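Hypothetical glycoside hydrolase (Parabacteroides distasonis, PDB 3TAW) is of unknown function but resembles glycoside hydrolases, with a chain rich in antiparallel beta sheets that probably form a five-bladed beta-propeller. Local coordinates at residues I92-D97 and Y335-C340; L287-V290 and T294-I297. All blocks are in the same frame, centred on the assembly; numbering follows the deposited sequence.

Interaction 1. Residues I92-D97 and Y335-C340; sequences IHFERD and YLYYGC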
loop_
_atom_site.group_PDB
_atom_site.type_symbol
_atom_site.label_atom_id
_atom_site.label_comp_id
_atom_site.label_asym_id
_atom_site.label_seq_id
_atom_site.Cartn_x
_atom_site.Cartn_y
_atom_site.Cartn_z
ATOM N N ILE A 92 -0.495 -10.441 -15.451
ATOM C CA ILE A 92 -1.908 -10.806 -15.428
ATOM C C ILE A 92 -2.130 -12.188 -14.859
ATOM O O ILE A 92 -2.979 -12.359 -13.993
ATOM C CB ILE A 92 -2.503 -10.743 -16.842
ATOM C CG1 ILE A 92 -2.609 -9.286 -17.302
ATOM C CG2 ILE A 92 -3.855 -11.464 -16.922
ATOM C CD1 ILE A 92 -2.834 -9.159 -18.820
ATOM N N HIS A 93 -1.370 -13.169 -15.354
ATOM C CA HIS A 93 -1.443 -14.547 -14.893
ATOM C C HIS A 93 -0.354 -14.801 -13.851
ATOM O O HIS A 93 0.816 -14.611 -14.129
ATOM C CB HIS A 93 -1.260 -15.486 -16.085
ATOM C CG HIS A 93 -2.302 -15.307 -17.145
ATOM N ND1 HIS A 93 -2.079 -14.573 -18.289
ATOM C CD2 HIS A 93 -3.593 -15.708 -17.200
ATOM C CE1 HIS A 93 -3.182 -14.558 -19.019
ATOM N NE2 HIS A 93 -4.112 -15.253 -18.389
ATOM N N PHE A 94 -0.767 -15.259 -12.673
ATOM C CA PHE A 94 0.118 -15.433 -11.531
ATOM C C PHE A 94 0.235 -16.860 -11.099
ATOM O O PHE A 94 -0.751 -17.611 -11.088
ATOM C CB PHE A 94 -0.371 -14.583 -10.348
ATOM C CG PHE A 94 -0.061 -13.142 -10.524
ATOM C CD1 PHE A 94 -0.879 -12.342 -11.297
ATOM C CD2 PHE A 94 1.103 -12.605 -10.003
ATOM C CE1 PHE A 94 -0.552 -11.009 -11.521
ATOM C CE2 PHE A 94 1.429 -11.274 -10.186
ATOM C CZ PHE A 94 0.601 -10.473 -10.968
ATOM N N GLU A 95 1.450 -17.211 -10.725
ATOM C CA GLU A 95 1.760 -18.496 -10.105
ATOM C C GLU A 95 1.964 -18.246 -8.608
ATOM O O GLU A 95 2.842 -17.456 -8.209
ATOM C CB GLU A 95 3.014 -19.044 -10.732
ATOM C CG GLU A 95 3.454 -20.383 -10.180
ATOM C CD GLU A 95 4.557 -20.987 -11.033
ATOM O OE1 GLU A 95 5.713 -20.531 -10.912
ATOM O OE2 GLU A 95 4.236 -21.903 -11.819
ATOM N N ARG A 96 1.137 -18.887 -7.789
ATOM C CA ARG A 96 1.067 -18.570 -6.347
ATOM C C ARG A 96 1.687 -19.659 -5.498
ATOM O O ARG A 96 1.436 -20.844 -5.725
ATOM C CB ARG A 96 -0.392 -18.370 -5.926
ATOM C CG ARG A 96 -1.087 -17.253 -6.663
ATOM C CD ARG A 96 -2.596 -17.429 -6.662
ATOM N NE ARG A 96 -3.203 -17.354 -5.331
ATOM C CZ ARG A 96 -4.512 -17.252 -5.124
ATOM N NH1 ARG A 96 -5.365 -17.249 -6.143
ATOM N NH2 ARG A 96 -4.966 -17.142 -3.878
ATOM N N ASP A 97 2.474 -19.252 -4.512
ATOM C CA ASP A 97 2.970 -20.157 -3.503
ATOM C C ASP A 97 1.829 -20.669 -2.618
ATOM O O ASP A 97 0.885 -19.940 -2.292
ATOM C CB ASP A 97 4.018 -19.470 -2.623
ATOM C CG ASP A 97 5.403 -19.423 -3.263
ATOM O OD1 ASP A 97 5.572 -19.870 -4.433
ATOM O OD2 ASP A 97 6.316 -18.946 -2.562
ATOM N N TYR A 335 2.197 -1.532 -14.341
ATOM C CA TYR A 335 1.209 -2.451 -13.822
ATOM C C TYR A 335 0.859 -2.027 -12.399
ATOM O O TYR A 335 1.727 -1.986 -11.522
ATOM C CB TYR A 335 1.756 -3.882 -13.824
ATOM C CG TYR A 335 1.981 -4.429 -15.211
ATOM C CD1 TYR A 335 3.129 -4.109 -15.929
ATOM C CD2 TYR A 335 1.031 -5.238 -15.826
ATOM C CE1 TYR A 335 3.326 -4.598 -17.213
ATOM C CE2 TYR A 335 1.221 -5.732 -17.111
ATOM C CZ TYR A 335 2.385 -5.407 -17.805
ATOM O OH TYR A 335 2.586 -5.882 -19.113
ATOM N N LEU A 336 -0.406 -1.685 -12.210
ATOM C CA LEU A 336 -0.970 -1.177 -10.956
ATOM C C LEU A 336 -1.869 -2.245 -10.336
ATOM O O LEU A 336 -2.801 -2.693 -10.980
ATOM C CB LEU A 336 -1.807 0.078 -11.247
ATOM C CG LEU A 336 -2.540 0.704 -10.070
ATOM C CD1 LEU A 336 -1.532 1.292 -9.055
ATOM C CD2 LEU A 336 -3.554 1.745 -10.540
ATOM N N TYR A 337 -1.533 -2.680 -9.112
ATOM C CA TYR A 337 -2.253 -3.733 -8.398
ATOM C C TYR A 337 -3.048 -3.103 -7.266
ATOM O O TYR A 337 -2.515 -2.284 -6.510
ATOM C CB TYR A 337 -1.293 -4.815 -7.884
ATOM C CG TYR A 337 -0.665 -5.515 -9.068
ATOM C CD1 TYR A 337 -1.358 -6.507 -9.767
ATOM C CD2 TYR A 337 0.562 -5.104 -9.571
ATOM C CE1 TYR A 337 -0.810 -7.098 -10.897
ATOM C CE2 TYR A 337 1.115 -5.687 -10.721
ATOM C CZ TYR A 337 0.429 -6.690 -11.375
ATOM O OH TYR A 337 0.982 -7.230 -12.524
ATOM N N TYR A 338 -4.324 -3.464 -7.190
ATOM C CA TYR A 338 -5.204 -2.863 -6.230
ATOM C C TYR A 338 -6.163 -3.867 -5.610
ATOM O O TYR A 338 -6.517 -4.899 -6.221
ATOM C CB TYR A 338 -5.950 -1.677 -6.871
ATOM C CG TYR A 338 -6.794 -1.984 -8.097
ATOM C CD1 TYR A 338 -6.245 -1.968 -9.371
ATOM C CD2 TYR A 338 -8.152 -2.231 -7.979
ATOM C CE1 TYR A 338 -7.006 -2.226 -10.491
ATOM C CE2 TYR A 338 -8.939 -2.490 -9.091
ATOM C CZ TYR A 338 -8.363 -2.472 -10.341
ATOM O OH TYR A 338 -9.118 -2.719 -11.455
ATOM N N GLY A 339 -6.595 -3.560 -4.394
ATOM C CA GLY A 339 -7.600 -4.361 -3.707
ATOM C C GLY A 339 -8.973 -4.015 -4.274
ATOM O O GLY A 339 -9.241 -2.852 -4.600
ATOM N N CYS A 340 -9.840 -5.015 -4.368
ATOM C CA CYS A 340 -11.227 -4.845 -4.858
ATOM C C CYS A 340 -12.194 -5.138 -3.737
ATOM O O CYS A 340 -12.392 -6.306 -3.369
ATOM C CB CYS A 340 -11.514 -5.787 -6.014
ATOM S SG CYS A 340 -10.415 -5.575 -7.445
#
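The phenol oxygen of Tyr337 is hydrogen-bonded to the backbone carbonyl of Gly91 and, beyond that bond, lies at the edge of the Phe94 ring, close to its plane, 3.6 Å from Phe94 CZ. The two side chains reach for each other from opposite directions. Phe94 arrives with the far end of its ring, CZ and CE1, and Tyr337 meets it with CE1, CZ and OH. The closest carbon pair is Phe94 CZ and Tyr337 CE1, 3.7 Å apart, while Phe94 CE1 lies 4.0 Å from the same Tyr337 CE1. The ring planes are nearly perpendicular, at 87°, but Phe94 CZ approaches the tyrosine ring obliquely, so the pair is neither a parallel stack nor a true edge-to-face one. In both residues CG stands beside the backbone N and anti to the carbonyl carbon (chi1 -76° in Phe94, -65° in Tyr337), which turns the rings toward each other. The bond to Gly91, just ahead of Ile92, ties the phenol to the same turn that leads into Phe94, and should limit how far the tyrosine can swing. Around the pair the packing is largely apolar: Val64 touches both rings, Ala86 lies against Phe94 and Val347 against Tyr337. Phe94 lies in the segment that carries the outer strand 95-96 of one sheet, whereas Tyr337 belongs to the middle strand of another; such packing between separate antiparallel sheets is consistent with neighbouring blades of a beta-propeller.

Interaction 2. Residues L287-V290 and T294-I297; sequences LFDV and TKLI. With EDO (1,2-ethanediol), chain H; EDO (1,2-ethanediol), chain S.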
loop_
_atom_site.group_PDB
_atom_site.type_symbol
_atom_site.label_atom_id
_atom_site.label_comp_id
_atom_site.label_asym_id
_atom_site.label_seq_id
_atom_site.Cartn_x
_atom_site.Cartn_y
_atom_site.Cartn_z
ATOM N N LEU A 287 0.954 15.630 -6.108
ATOM C CA LEU A 287 2.272 15.980 -6.612
ATOM C C LEU A 287 2.939 16.890 -5.601
ATOM O O LEU A 287 2.353 17.896 -5.183
ATOM C CB LEU A 287 2.148 16.711 -7.944
ATOM C CG LEU A 287 3.434 16.982 -8.715
ATOM C CD1 LEU A 287 3.983 15.615 -9.205
ATOM C CD2 LEU A 287 3.189 17.968 -9.874
ATOM N N PHE A 288 4.160 16.542 -5.196
ATOM C CA PHE A 288 4.933 17.372 -4.286
ATOM C C PHE A 288 6.205 17.872 -4.948
ATOM O O PHE A 288 6.729 17.271 -5.891
ATOM C CB PHE A 288 5.316 16.586 -3.024
ATOM C CG PHE A 288 4.139 16.208 -2.168
ATOM C CD1 PHE A 288 3.689 17.059 -1.198
ATOM C CD2 PHE A 288 3.463 15.001 -2.367
ATOM C CE1 PHE A 288 2.589 16.722 -0.416
ATOM C CE2 PHE A 288 2.361 14.667 -1.576
ATOM C CZ PHE A 288 1.936 15.538 -0.614
ATOM N N ASP A 289 6.698 18.990 -4.457
ATOM C CA ASP A 289 7.919 19.569 -4.984
ATOM C C ASP A 289 9.146 18.674 -4.662
ATOM O O ASP A 289 9.225 18.088 -3.594
ATOM C CB ASP A 289 8.092 20.956 -4.404
ATOM C CG ASP A 289 9.323 21.654 -4.925
ATOM O OD1 ASP A 289 9.240 22.195 -6.058
ATOM O OD2 ASP A 289 10.332 21.682 -4.175
ATOM N N VAL A 290 10.085 18.569 -5.594
ATOM C CA VAL A 290 11.252 17.703 -5.411
ATOM C C VAL A 290 12.241 18.199 -4.356
ATOM O O VAL A 290 12.971 17.390 -3.762
ATOM C CB VAL A 290 11.992 17.435 -6.744
ATOM C CG1 VAL A 290 11.032 16.818 -7.768
ATOM C CG2 VAL A 290 12.644 18.713 -7.276
ATOM N N THR A 294 7.282 18.434 1.270
ATOM C CA THR A 294 6.018 18.692 1.959
ATOM C C THR A 294 5.160 19.739 1.213
ATOM O O THR A 294 4.021 20.014 1.610
ATOM C CB THR A 294 6.237 19.179 3.412
ATOM O OG1 THR A 294 6.893 20.449 3.444
ATOM C CG2 THR A 294 7.017 18.135 4.229
ATOM N N LYS A 295 5.738 20.359 0.184
ATOM C CA LYS A 295 5.034 21.367 -0.595
ATOM C C LYS A 295 4.150 20.705 -1.658
ATOM O O LYS A 295 4.643 20.091 -2.603
ATOM C CB LYS A 295 6.008 22.332 -1.245
ATOM C CG LYS A 295 5.331 23.460 -2.051
ATOM C CD LYS A 295 6.356 24.259 -2.862
ATOM C CE LYS A 295 5.704 25.382 -3.668
ATOM N NZ LYS A 295 6.699 26.198 -4.446
ATOM N N LEU A 296 2.836 20.811 -1.480
ATOM C CA LEU A 296 1.883 20.211 -2.404
ATOM C C LEU A 296 1.713 21.146 -3.590
ATOM O O LEU A 296 1.356 22.332 -3.418
ATOM C CB LEU A 296 0.551 19.996 -1.707
ATOM C CG LEU A 296 -0.566 19.357 -2.518
ATOM C CD1 LEU A 296 -0.282 17.865 -2.758
ATOM C CD2 LEU A 296 -1.905 19.517 -1.772
ATOM N N ILE A 297 1.999 20.629 -4.790
ATOM C CA ILE A 297 1.919 21.423 -6.012
ATOM C C ILE A 297 0.963 20.869 -7.068
ATOM O O ILE A 297 0.823 21.434 -8.168
ATOM C CB ILE A 297 3.313 21.595 -6.646
ATOM C CG1 ILE A 297 3.942 20.248 -6.991
ATOM C CG2 ILE A 297 4.256 22.375 -5.711
ATOM C CD1 ILE A 297 5.249 20.429 -7.806
HETATM C C1 EDO H . 9.455 19.926 -9.461
HETATM O O1 EDO H . 9.455 20.077 -8.044
HETATM C C2 EDO H . 8.516 20.925 -10.115
HETATM O O2 EDO H . 8.907 22.244 -9.702
HETATM C C1 EDO S . 16.321 16.818 -3.523
HETATM O O1 EDO S . 17.078 15.670 -3.104
HETATM C C2 EDO S . 15.796 16.610 -4.937
HETATM O O2 EDO S . 14.902 15.488 -4.949
HETATM O O HOH W 1 7.426 24.160 -6.526
#
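Ile297 turns CG1 into the space between its own backbone N and carbonyl carbon (chi1 59°), which folds CG1 and CD1 back over Leu287, whose CG points away from its N. The two side chains cross at an angle, with Leu287 CG 3.7 Å from Ile297 CG1. Leu296 and Phe288 make the companion contact on the other face of the strand pair: methyl CD1 of Leu296 lies over one face of the phenyl ring, 4.1 Å from the Phe288 ring centroid and 22° off the normal, a CH-pi contact displaced toward the rim. Tyr202 stacks on the same phenylalanine. Two backbone bonds flank this non-hydrogen-bonded pair, from Ile297 N to Leu287 O (2.8 Å) and from Asp289 N to Lys295 O (3.0 Å). The oxygen of Lys295 also takes a CA-H...O contact from Phe288 CA.

The carboxylate of Asp289 divides its work. OD2 accepts from the backbone N of Asn291 and Asn292, the first closing an Asx turn. OD1 accepts a hydrogen bond from O1 of a 1,2-ethanediol at 2.9 Å, and another from a water at 2.7 Å that passes the link on to Lys295 NZ. Lys295 itself runs fully extended past Asp289 CB. What results is a beta hairpin, strands 281-288 and 296-299, whose turn is held by an Asx turn at Asp289, consistent with an edge of a blade in a beta-propeller.

Following the chain from the N terminus, segment 92-97 comes first, at the end of the sheet that starts with strand 49-58. More than two hundred residues then pass before 335-340 returns to it, so interaction 1 closes a very long loop between an early sheet and the last one, 322-350. Interaction 2 falls within that loop and closes only a short hairpin turn; three residues separate its segments, 287-290 and 294-297, which it joins inside a single sheet. The two are nested, not crossed. They lie on opposite sides of the chain's centre, their own centres about 30 Å apart, one tying separate sheets together and the other finishing the edge of one.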